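Local coordinates for protein cytosine deaminase (Klebsiella pneumoniae, PDB 4R85) that probably deaminates cytosine and 5-methylcytosine, as an iron-containing member of the amidohydrolase family that has 5-methylcytosine bound in its pocket, at residues Leu163-Ile168 with Val192-Asp197; Arg219-Leu224 with Ser254-Leu259. All blocks are in the same frame, centred on the assembly; numbering follows the deposited sequence.

Contact 1: Leu163-Ile168 with Val192-Asp197; sequences LMTRAI and VMFLMD
The phenyl ring of F194 reaches from helix 185-202 to helix 160-170 and lays its edge against the side chains of M164 and T165, both near the ring plane. CB of M164 stands 3.9 Å from CE2 of F194, while OG1 of T165 is 3.9 Å from its neighbour CZ, so two adjacent carbons of one edge rest on two successive residues of the facing helix. F194 gets there because its CG is anti to the backbone N (chi1 168°), which sends the ring outward from its own helix. The T165 side chain crosses that of F194 at about a right angle. Its hydroxyl, held beside the backbone N (chi1 -58°), is hydrogen-bonded to the backbone O of R161 one turn earlier and meets the ring edge only at van der Waals distance. M164 touches the ring with CB, and the rest of its chain is folded at chi2 and chi3, which turns CE towards L195, though it stops 5.0 Å from L195 CB. The backbones are nearest at M164 and L195, whose CA atoms are 8.3 Å apart, and the summed buried surface is a modest 118 Å². Between the two segments, the gap between these consecutive outer helices of the TIM barrel is bridged chiefly by the ring of F194; L198 and Y202 continue the contact along helix 185-202. V175 of the intervening strand 174-175 receives M164, I168 and L195, and V192, M193 and M196 pack against helix 220-231.

Contact 2: Arg219-Leu224 with Ser254-Leu259; sequences RFLEVL and SKLFRL
Helices 220-224 and 254-259 run in nearly the same direction, with their axes inclined by 23° and 10.4 Å apart at closest approach, and the CA atoms of E222 and L256 are 7.1 Å from each other. L256 fills the middle of the interface by spreading its two methyls: CD1 lies 3.8 Å from CB of E222, and CD2 meets CD2 of L221 at 4.1 Å. One turn on, L259 sets its CD2 3.6 Å from the carbonyl O of E222, so that a methyl packs directly on main chain. The near-parallel pair belongs to the outer helical layer of the (beta/alpha)8 barrel of the amidohydrolases, each helix following a barrel strand: strand 237-240 lies between them in sequence, and its A239 receives L221 from the inner side of helix 220-231. Beside the leucines the contact turns polar. CG of E222 occupies the crowded position between backbone N and carbonyl carbon (chi1 69°), and the extended chain beyond it carries the carboxylate towards K255. The charged atoms stay 5.3 Å apart, E222 OE2 to K255 NZ, but one water joins them, donating to OE2 at 2.7 Å and accepting from NZ at 3.0 Å. OE2 is also hydrogen-bonded to the hydroxyl of Y252, whose ring makes a cation-pi contact with R219.

In the fold
From the N terminus the chain first builds a small mixed sheet and the opening strands and helices of the barrel; strand 143-149 then leads to helix 160-170, where contact 1 opens. It closes a loop of 23 residues that holds strand 174-175. Strand 205-209 ends at the iron ligand H209, and the chain enters helix 220-231. From there contact 2 closes a second loop, of 29 residues, containing strand 237-240 and the iron ligand H241. The loops lie in series, neither nested nor crossing. The two middle helices of the four, 185-202 and 220-231, meet, with V192 CG1 3.8 Å from V223 CG1, so four consecutive barrel helices form one continuous outer layer.

Contact 1: Leu163-Ile168 with Val192-Asp197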
ATOM      1  N   LEU A 163     -15.401  31.214 -16.334  1.00 15.05           N
ATOM      2  CA  LEU A 163     -15.730  29.799 -16.191  1.00 14.79           C
ATOM      3  C   LEU A 163     -15.885  29.402 -14.724  1.00 17.46           C
ATOM      4  O   LEU A 163     -16.802  28.663 -14.372  1.00 14.49           O
ATOM      5  CB  LEU A 163     -14.669  28.933 -16.865  1.00 14.45           C
ATOM      6  CG  LEU A 163     -14.739  29.016 -18.394  1.00 17.07           C
ATOM      7  CD1 LEU A 163     -13.453  28.458 -19.009  1.00 15.57           C
ATOM      8  CD2 LEU A 163     -15.962  28.256 -18.888  1.00 16.70           C
ATOM      9  N   MET A 164     -14.992  29.896 -13.879  1.00 13.88           N
ATOM     10  CA  MET A 164     -15.090  29.643 -12.432  1.00 13.52           C
ATOM     11  C   MET A 164     -16.402  30.199 -11.886  1.00 14.01           C
ATOM     12  O   MET A 164     -17.105  29.534 -11.131  1.00 19.55           O
ATOM     13  CB  MET A 164     -13.918  30.278 -11.691  1.00 16.63           C
ATOM     14  CG  MET A 164     -12.598  29.526 -11.863  1.00 15.74           C
ATOM     15  SD  MET A 164     -12.647  27.918 -11.048  1.00 15.70           S
ATOM     16  CE  MET A 164     -12.586  28.414  -9.305  1.00 13.83           C
ATOM     17  N   THR A 165     -16.727  31.421 -12.290  1.00 15.71           N
ATOM     18  CA  THR A 165     -17.939  32.097 -11.825  1.00 15.03           C
ATOM     19  C   THR A 165     -19.173  31.352 -12.310  1.00 17.06           C
ATOM     20  O   THR A 165     -20.108  31.114 -11.546  1.00 16.32           O
ATOM     21  CB  THR A 165     -17.964  33.558 -12.316  1.00 15.64           C
ATOM     22  OG1 THR A 165     -16.792  34.235 -11.843  1.00 15.82           O
ATOM     23  CG2 THR A 165     -19.215  34.296 -11.837  1.00 18.59           C
ATOM     24  N   ARG A 166     -19.172  30.975 -13.586  1.00 18.80           N
ATOM     25  CA  ARG A 166     -20.301  30.250 -14.168  1.00 16.27           C
ATOM     26  C   ARG A 166     -20.498  28.913 -13.455  1.00 15.94           C
ATOM     27  O   ARG A 166     -21.622  28.526 -13.156  1.00 18.79           O
ATOM     28  CB  ARG A 166     -20.076  30.031 -15.669  1.00 17.36           C
ATOM     29  CG  ARG A 166     -21.188  29.267 -16.360  1.00 19.98           C
ATOM     30  CD  ARG A 166     -22.479  30.084 -16.420  1.00 21.79           C
ATOM     31  NE  ARG A 166     -23.616  29.224 -16.717  1.00 34.28           N
ATOM     32  CZ  ARG A 166     -24.763  29.251 -16.053  1.00 42.11           C
ATOM     33  NH1 ARG A 166     -24.942  30.119 -15.059  1.00 42.22           N
ATOM     34  NH2 ARG A 166     -25.740  28.421 -16.393  1.00 46.00           N
ATOM     35  N   ALA A 167     -19.400  28.217 -13.171  1.00 15.81           N
ATOM     36  CA  ALA A 167     -19.465  26.928 -12.478  1.00 14.91           C
ATOM     37  C   ALA A 167     -20.104  27.057 -11.097  1.00 20.35           C
ATOM     38  O   ALA A 167     -20.905  26.215 -10.680  1.00 17.23           O
ATOM     39  CB  ALA A 167     -18.066  26.326 -12.349  1.00 14.18           C
ATOM     40  N   ILE A 168     -19.720  28.106 -10.381  1.00 16.23           N
ATOM     41  CA  ILE A 168     -20.300  28.397  -9.075  1.00 19.13           C
ATOM     42  C   ILE A 168     -21.784  28.729  -9.207  1.00 20.04           C
ATOM     43  O   ILE A 168     -22.614  28.224  -8.448  1.00 17.40           O
ATOM     44  CB  ILE A 168     -19.527  29.531  -8.367  1.00 15.72           C
ATOM     45  CG1 ILE A 168     -18.132  29.036  -7.972  1.00 14.11           C
ATOM     46  CG2 ILE A 168     -20.303  30.059  -7.159  1.00 20.16           C
ATOM     47  CD1 ILE A 168     -18.144  27.758  -7.152  1.00 23.70           C
ATOM     48  N   VAL A 192      -5.317  33.213  -6.256  1.00 13.45           N
ATOM     49  CA  VAL A 192      -5.810  32.922  -4.908  1.00 10.62           C
ATOM     50  C   VAL A 192      -6.707  34.057  -4.414  1.00 11.04           C
ATOM     51  O   VAL A 192      -7.763  33.802  -3.818  1.00 12.88           O
ATOM     52  CB  VAL A 192      -4.667  32.632  -3.911  1.00 10.33           C
ATOM     53  CG1 VAL A 192      -5.213  32.499  -2.487  1.00 11.26           C
ATOM     54  CG2 VAL A 192      -3.896  31.366  -4.327  1.00 10.38           C
ATOM     55  N   MET A 193      -6.316  35.301  -4.681  1.00 11.31           N
ATOM     56  CA  MET A 193      -7.155  36.443  -4.295  1.00 13.37           C
ATOM     57  C   MET A 193      -8.523  36.370  -4.967  1.00 15.51           C
ATOM     58  O   MET A 193      -9.557  36.563  -4.316  1.00 14.24           O
ATOM     59  CB  MET A 193      -6.474  37.772  -4.628  1.00 13.51           C
ATOM     60  CG  MET A 193      -5.107  37.943  -3.984  1.00 13.71           C
ATOM     61  SD  MET A 193      -5.185  37.813  -2.165  1.00 18.67           S
ATOM     62  CE  MET A 193      -3.458  38.092  -1.749  1.00 29.53           C
ATOM     63  N   PHE A 194      -8.525  36.065  -6.266  1.00 13.38           N
ATOM     64  CA  PHE A 194      -9.769  35.899  -7.008  1.00 12.98           C
ATOM     65  C   PHE A 194     -10.670  34.800  -6.438  1.00 12.84           C
ATOM     66  O   PHE A 194     -11.864  35.009  -6.251  1.00 12.70           O
ATOM     67  CB  PHE A 194      -9.509  35.612  -8.499  1.00 13.20           C
ATOM     68  CG  PHE A 194     -10.742  35.161  -9.230  1.00 12.77           C
ATOM     69  CD1 PHE A 194     -11.694  36.091  -9.645  1.00 13.38           C
ATOM     70  CD2 PHE A 194     -10.985  33.811  -9.452  1.00 13.17           C
ATOM     71  CE1 PHE A 194     -12.855  35.681 -10.301  1.00 17.22           C
ATOM     72  CE2 PHE A 194     -12.148  33.393 -10.116  1.00 14.76           C
ATOM     73  CZ  PHE A 194     -13.078  34.331 -10.538  1.00 16.63           C
ATOM     74  N   LEU A 195     -10.107  33.621  -6.207  1.00 11.83           N
ATOM     75  CA  LEU A 195     -10.927  32.481  -5.830  1.00 11.75           C
ATOM     76  C   LEU A 195     -11.501  32.671  -4.425  1.00 12.28           C
ATOM     77  O   LEU A 195     -12.628  32.272  -4.151  1.00 12.59           O
ATOM     78  CB  LEU A 195     -10.165  31.154  -5.957  1.00 11.25           C
ATOM     79  CG  LEU A 195      -9.086  30.725  -4.954  1.00 16.33           C
ATOM     80  CD1 LEU A 195      -9.662  29.992  -3.721  1.00 13.64           C
ATOM     81  CD2 LEU A 195      -8.056  29.842  -5.660  1.00 14.82           C
ATOM     82  N   MET A 196     -10.729  33.298  -3.547  1.00 12.89           N
ATOM     83  CA  MET A 196     -11.231  33.611  -2.212  1.00 13.59           C
ATOM     84  C   MET A 196     -12.348  34.657  -2.264  1.00 16.73           C
ATOM     85  O   MET A 196     -13.347  34.533  -1.559  1.00 15.51           O
ATOM     86  CB  MET A 196     -10.090  34.044  -1.277  1.00 12.15           C
ATOM     87  CG  MET A 196      -9.098  32.927  -0.967  1.00 13.26           C
ATOM     88  SD  MET A 196      -9.798  31.526  -0.047  1.00 16.32           S
ATOM     89  CE  MET A 196      -9.796  32.184   1.634  1.00 13.73           C
ATOM     90  N   ASP A 197     -12.194  35.673  -3.115  1.00 14.12           N
ATOM     91  CA  ASP A 197     -13.261  36.654  -3.322  1.00 13.47           C
ATOM     92  C   ASP A 197     -14.523  35.980  -3.853  1.00 19.07           C
ATOM     93  O   ASP A 197     -15.635  36.280  -3.403  1.00 14.21           O
ATOM     94  CB  ASP A 197     -12.832  37.746  -4.314  1.00 14.23           C
ATOM     95  CG  ASP A 197     -11.827  38.726  -3.722  1.00 20.01           C
ATOM     96  OD1 ASP A 197     -11.675  38.756  -2.480  1.00 21.97           O
ATOM     97  OD2 ASP A 197     -11.204  39.479  -4.501  1.00 22.15           O
TER

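Contact 2: Arg219-Leu224 with Ser254-Leu259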
ATOM      1  N   ARG A 219       5.147  28.357  -2.857  1.00  9.78           N
ATOM      2  CA  ARG A 219       4.653  28.726  -1.531  1.00 15.78           C
ATOM      3  C   ARG A 219       3.297  29.432  -1.591  1.00 14.59           C
ATOM      4  O   ARG A 219       3.071  30.435  -0.918  1.00 13.58           O
ATOM      5  CB  ARG A 219       5.685  29.612  -0.819  1.00 13.01           C
ATOM      6  CG  ARG A 219       6.998  28.900  -0.485  1.00 15.11           C
ATOM      7  CD  ARG A 219       8.036  29.876   0.082  1.00 18.35           C
ATOM      8  NE  ARG A 219       9.273  29.198   0.467  1.00 17.98           N
ATOM      9  CZ  ARG A 219      10.237  29.757   1.197  1.00 17.59           C
ATOM     10  NH1 ARG A 219      11.339  29.073   1.489  1.00 18.12           N
ATOM     11  NH2 ARG A 219      10.107  31.007   1.615  1.00 17.76           N
ATOM     12  N   PHE A 220       2.384  28.913  -2.398  1.00 10.75           N
ATOM     13  CA  PHE A 220       1.059  29.511  -2.462  1.00 11.52           C
ATOM     14  C   PHE A 220       0.218  29.184  -1.231  1.00 11.71           C
ATOM     15  O   PHE A 220      -0.748  29.875  -0.931  1.00 10.01           O
ATOM     16  CB  PHE A 220       0.385  29.139  -3.785  1.00 12.20           C
ATOM     17  CG  PHE A 220       1.138  29.669  -4.961  1.00 12.81           C
ATOM     18  CD1 PHE A 220       2.070  28.881  -5.623  1.00 12.39           C
ATOM     19  CD2 PHE A 220       1.000  30.997  -5.338  1.00 10.82           C
ATOM     20  CE1 PHE A 220       2.802  29.399  -6.683  1.00 13.68           C
ATOM     21  CE2 PHE A 220       1.729  31.514  -6.400  1.00 10.78           C
ATOM     22  CZ  PHE A 220       2.637  30.712  -7.064  1.00 12.18           C
ATOM     23  N   LEU A 221       0.613  28.137  -0.510  1.00  9.00           N
ATOM     24  CA  LEU A 221      -0.045  27.788   0.742  1.00 10.70           C
ATOM     25  C   LEU A 221      -0.115  28.980   1.706  1.00 11.60           C
ATOM     26  O   LEU A 221      -1.164  29.220   2.312  1.00 11.41           O
ATOM     27  CB  LEU A 221       0.675  26.607   1.411  1.00 10.18           C
ATOM     28  CG  LEU A 221       0.088  26.214   2.767  1.00 12.35           C
ATOM     29  CD1 LEU A 221      -1.388  25.822   2.625  1.00 13.32           C
ATOM     30  CD2 LEU A 221       0.896  25.055   3.352  1.00 11.46           C
ATOM     31  N   GLU A 222       0.979  29.732   1.845  1.00 11.26           N
ATOM     32  CA  GLU A 222       0.970  30.896   2.748  1.00 14.23           C
ATOM     33  C   GLU A 222      -0.056  31.944   2.319  1.00 14.71           C
ATOM     34  O   GLU A 222      -0.673  32.588   3.156  1.00 11.21           O
ATOM     35  CB  GLU A 222       2.358  31.537   2.888  1.00 11.12           C
ATOM     36  CG  GLU A 222       2.869  32.250   1.618  1.00 16.94           C
ATOM     37  CD  GLU A 222       4.242  32.898   1.795  1.00 23.66           C
ATOM     38  OE1 GLU A 222       4.513  33.929   1.127  1.00 20.16           O
ATOM     39  OE2 GLU A 222       5.058  32.364   2.581  1.00 18.93           O
ATOM     40  N   VAL A 223      -0.237  32.116   1.011  1.00 11.26           N
ATOM     41  CA  VAL A 223      -1.196  33.103   0.520  1.00 10.11           C
ATOM     42  C   VAL A 223      -2.615  32.657   0.842  1.00 10.14           C
ATOM     43  O   VAL A 223      -3.441  33.445   1.293  1.00 12.51           O
ATOM     44  CB  VAL A 223      -1.063  33.320  -1.006  1.00 14.14           C
ATOM     45  CG1 VAL A 223      -2.037  34.404  -1.471  1.00 15.93           C
ATOM     46  CG2 VAL A 223       0.360  33.700  -1.347  1.00 14.28           C
ATOM     47  N   LEU A 224      -2.888  31.378   0.616  1.00 10.69           N
ATOM     48  CA  LEU A 224      -4.202  30.821   0.882  1.00  9.93           C
ATOM     49  C   LEU A 224      -4.544  30.876   2.378  1.00 12.82           C
ATOM     50  O   LEU A 224      -5.644  31.295   2.765  1.00 10.41           O
ATOM     51  CB  LEU A 224      -4.257  29.374   0.375  1.00 12.02           C
ATOM     52  CG  LEU A 224      -5.550  28.599   0.653  1.00 15.96           C
ATOM     53  CD1 LEU A 224      -6.711  29.224  -0.098  1.00 17.95           C
ATOM     54  CD2 LEU A 224      -5.408  27.126   0.285  1.00 16.11           C
ATOM     55  N   SER A 254       8.838  25.871   9.806  1.00 11.13           N
ATOM     56  CA  SER A 254       8.528  26.115  11.206  1.00 12.81           C
ATOM     57  C   SER A 254       7.762  27.426  11.398  1.00 14.80           C
ATOM     58  O   SER A 254       6.784  27.485  12.164  1.00 14.25           O
ATOM     59  CB  SER A 254       9.803  26.151  12.044  1.00 16.91           C
ATOM     60  OG  SER A 254       9.475  26.309  13.420  1.00 23.50           O
ATOM     61  N   LYS A 255       8.221  28.475  10.718  1.00 13.83           N
ATOM     62  CA  LYS A 255       7.559  29.774  10.785  1.00 15.03           C
ATOM     63  C   LYS A 255       6.154  29.691  10.199  1.00 15.31           C
ATOM     64  O   LYS A 255       5.201  30.242  10.758  1.00 15.52           O
ATOM     65  CB  LYS A 255       8.365  30.832  10.022  1.00 16.43           C
ATOM     66  CG  LYS A 255       7.657  32.185   9.953  1.00 23.66           C
ATOM     67  CD  LYS A 255       8.292  33.126   8.949  1.00 36.49           C
ATOM     68  CE  LYS A 255       7.610  33.057   7.588  1.00 35.34           C
ATOM     69  NZ  LYS A 255       6.461  34.012   7.461  1.00 32.86           N
ATOM     70  N   LEU A 256       6.046  29.025   9.052  1.00 11.96           N
ATOM     71  CA  LEU A 256       4.775  28.851   8.354  1.00 10.71           C
ATOM     72  C   LEU A 256       3.705  28.155   9.205  1.00 13.26           C
ATOM     73  O   LEU A 256       2.525  28.500   9.127  1.00 13.70           O
ATOM     74  CB  LEU A 256       4.994  28.063   7.062  1.00 13.72           C
ATOM     75  CG  LEU A 256       3.779  27.755   6.185  1.00 13.32           C
ATOM     76  CD1 LEU A 256       3.090  29.044   5.677  1.00 11.72           C
ATOM     77  CD2 LEU A 256       4.193  26.874   5.022  1.00 11.70           C
ATOM     78  N   PHE A 257       4.116  27.173  10.008  1.00 12.11           N
ATOM     79  CA  PHE A 257       3.165  26.423  10.844  1.00 12.42           C
ATOM     80  C   PHE A 257       2.380  27.312  11.811  1.00 13.45           C
ATOM     81  O   PHE A 257       1.265  26.978  12.212  1.00 15.01           O
ATOM     82  CB  PHE A 257       3.878  25.310  11.632  1.00 14.11           C
ATOM     83  CG  PHE A 257       3.774  23.957  10.988  1.00 16.78           C
ATOM     84  CD1 PHE A 257       3.386  22.854  11.730  1.00 18.13           C
ATOM     85  CD2 PHE A 257       4.047  23.794   9.638  1.00 14.84           C
ATOM     86  CE1 PHE A 257       3.277  21.609  11.151  1.00 13.29           C
ATOM     87  CE2 PHE A 257       3.955  22.544   9.042  1.00 16.64           C
ATOM     88  CZ  PHE A 257       3.568  21.448   9.799  1.00 13.12           C
ATOM     89  N   ARG A 258       2.961  28.434  12.203  1.00 15.74           N
ATOM     90  CA  ARG A 258       2.250  29.338  13.094  1.00 18.01           C
ATOM     91  C   ARG A 258       1.028  29.928  12.393  1.00 17.58           C
ATOM     92  O   ARG A 258      -0.052  30.011  12.974  1.00 12.76           O
ATOM     93  CB  ARG A 258       3.201  30.422  13.595  1.00 19.02           C
ATOM     94  CG  ARG A 258       4.389  29.827  14.352  1.00 25.24           C
ATOM     95  CD  ARG A 258       5.492  30.844  14.582  1.00 26.67           C
ATOM     96  NE  ARG A 258       5.125  31.820  15.601  1.00 27.26           N
ATOM     97  CZ  ARG A 258       5.254  31.613  16.909  1.00 25.03           C
ATOM     98  NH1 ARG A 258       4.895  32.555  17.773  1.00 30.21           N
ATOM     99  NH2 ARG A 258       5.726  30.460  17.355  1.00 26.28           N
ATOM    100  N   LEU A 259       1.205  30.326  11.137  1.00 18.06           N
ATOM    101  CA  LEU A 259       0.099  30.812  10.318  1.00 11.12           C
ATOM    102  C   LEU A 259      -0.890  29.679  10.053  1.00 13.61           C
ATOM    103  O   LEU A 259      -2.104  29.879  10.108  1.00 14.91           O
ATOM    104  CB  LEU A 259       0.623  31.328   8.970  1.00 11.76           C
ATOM    105  CG  LEU A 259      -0.442  31.628   7.908  1.00 10.74           C
ATOM    106  CD1 LEU A 259      -1.486  32.617   8.437  1.00 11.15           C
ATOM    107  CD2 LEU A 259       0.216  32.162   6.630  1.00 10.57           C
TER
HETATM  108  O   HOH W   1       6.104  34.019   4.434  1.00 28.40           O